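5-carboxyvanillate decarboxylase (Sphingomonas paucimobilis, PDB 4L6D) probably removes the carboxyl group at position 5 of 5-carboxyvanillate to give vanillate, using a manganese ion held in an amidohydrolase-type active site. Local coordinates at residues Ala19-His23 / Gln82-Ala86. Sequence-based numbering, arbitrary orientation.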
# COMPACT_ATOMS: atom_id res chain seq x y z
N ALA A 19 -2.73 -21.72 -24.42
CA ALA A 19 -2.68 -22.37 -23.12
C ALA A 19 -3.58 -21.67 -22.10
O ALA A 19 -4.22 -22.34 -21.29
CB ALA A 19 -1.24 -22.44 -22.62
N LEU A 20 -3.65 -20.34 -22.14
CA LEU A 20 -4.53 -19.61 -21.23
C LEU A 20 -6.01 -19.79 -21.58
O LEU A 20 -6.84 -19.85 -20.68
CB LEU A 20 -4.18 -18.12 -21.18
CG LEU A 20 -2.89 -17.82 -20.41
CD1 LEU A 20 -2.50 -16.37 -20.63
CD2 LEU A 20 -3.07 -18.09 -18.92
N ARG A 21 -6.35 -19.89 -22.87
CA ARG A 21 -7.71 -20.24 -23.26
C ARG A 21 -8.14 -21.56 -22.61
O ARG A 21 -9.22 -21.66 -22.02
CB ARG A 21 -7.85 -20.35 -24.79
CG ARG A 21 -7.80 -19.01 -25.53
CD ARG A 21 -8.62 -19.09 -26.83
NE ARG A 21 -8.57 -17.84 -27.59
CZ ARG A 21 -7.78 -17.64 -28.64
NH1 ARG A 21 -6.97 -18.61 -29.05
NH2 ARG A 21 -7.80 -16.48 -29.28
N ALA A 22 -7.28 -22.57 -22.71
CA ALA A 22 -7.57 -23.85 -22.08
C ALA A 22 -7.63 -23.70 -20.56
O ALA A 22 -8.53 -24.26 -19.91
CB ALA A 22 -6.53 -24.90 -22.48
N HIS A 23 -6.69 -22.96 -19.98
CA HIS A 23 -6.69 -22.79 -18.54
C HIS A 23 -7.97 -22.11 -18.03
O HIS A 23 -8.45 -22.42 -16.93
CB HIS A 23 -5.49 -21.98 -18.07
CG HIS A 23 -5.18 -22.19 -16.62
ND1 HIS A 23 -4.49 -23.29 -16.17
CD2 HIS A 23 -5.52 -21.48 -15.52
CE1 HIS A 23 -4.39 -23.23 -14.86
NE2 HIS A 23 -5.01 -22.14 -14.44
N GLN A 82 3.04 -18.50 -15.18
CA GLN A 82 3.05 -18.91 -13.78
C GLN A 82 1.83 -19.68 -13.30
O GLN A 82 1.88 -20.29 -12.24
CB GLN A 82 3.30 -17.69 -12.89
CG GLN A 82 4.70 -17.14 -13.03
CD GLN A 82 4.76 -15.69 -12.61
OE1 GLN A 82 4.85 -14.79 -13.45
NE2 GLN A 82 4.71 -15.46 -11.30
N MET A 83 0.74 -19.66 -14.07
CA MET A 83 -0.45 -20.41 -13.65
C MET A 83 -0.42 -21.89 -14.04
O MET A 83 -1.22 -22.67 -13.53
CB MET A 83 -1.73 -19.78 -14.20
CG MET A 83 -1.93 -18.35 -13.75
SD MET A 83 -3.57 -17.73 -14.14
CE MET A 83 -4.53 -18.55 -12.87
N PHE A 84 0.49 -22.26 -14.94
CA PHE A 84 0.53 -23.62 -15.47
C PHE A 84 1.29 -24.58 -14.55
O PHE A 84 2.01 -24.15 -13.64
CB PHE A 84 1.20 -23.61 -16.86
CG PHE A 84 0.59 -22.62 -17.82
CD1 PHE A 84 -0.78 -22.61 -18.05
CD2 PHE A 84 1.38 -21.70 -18.48
CE1 PHE A 84 -1.33 -21.70 -18.93
CE2 PHE A 84 0.82 -20.78 -19.36
CZ PHE A 84 -0.54 -20.78 -19.59
N ASP A 85 1.17 -25.87 -14.79
CA ASP A 85 2.02 -26.82 -14.08
C ASP A 85 3.48 -26.59 -14.48
O ASP A 85 3.76 -25.87 -15.45
CB ASP A 85 1.59 -28.27 -14.33
CG ASP A 85 1.63 -28.65 -15.79
OD1 ASP A 85 2.72 -28.61 -16.40
OD2 ASP A 85 0.58 -29.02 -16.34
N ALA A 86 4.40 -27.19 -13.74
CA ALA A 86 5.82 -26.91 -13.94
C ALA A 86 6.33 -27.21 -15.36
O ALA A 86 7.00 -26.37 -15.96
CB ALA A 86 6.66 -27.66 -12.91
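Phe84 and His23 meet as an offset edge-to-face aromatic pair: the ring planes stand at 80° with centroids 5.9 Å apart, and it is the edge of Phe84 that is turned to the face of His23. The pair is well offset, and its nearest approach is the 4.2 Å between His23 ND1 and Phe84 CD1. Phe84 gives up the most surface here because the far end of its ring also rests against the helix. Its CZ lies 3.5 Å from Ala19 CB and 3.8 Å from Leu20 CD2, whereas the CD1 side of the ring comes nearest His23, one turn further along the helix; Leu92 of helix 86-106 packs against both Phe84 and Ala19.

His23 reaches across because its CG is anti to the backbone N (chi1 -159°), which carries the imidazole out toward the loop. Met83 meets the same face of the imidazole nearer NE2. Its CB sits 4.0 Å above that face, displaced toward the rim, while a bend at chi3 (76°) brings CE to 3.9 Å from His23 NE2. The sulfur approaches only obliquely, and Met83 O lies 3.5 Å from His23 CE1. NE2 itself is hydrogen-bonded to Asp28, which helps fix the rotation of the ring.

The contact joins the end of helix 14-23 to the loop between strand 71-76 and helix 86-106. This is a beta-alpha loop of the amidohydrolase TIM barrel, packed against the helix that follows strand 5-11, with the side chain of Leu20 about 9 Å from a bound vanillate.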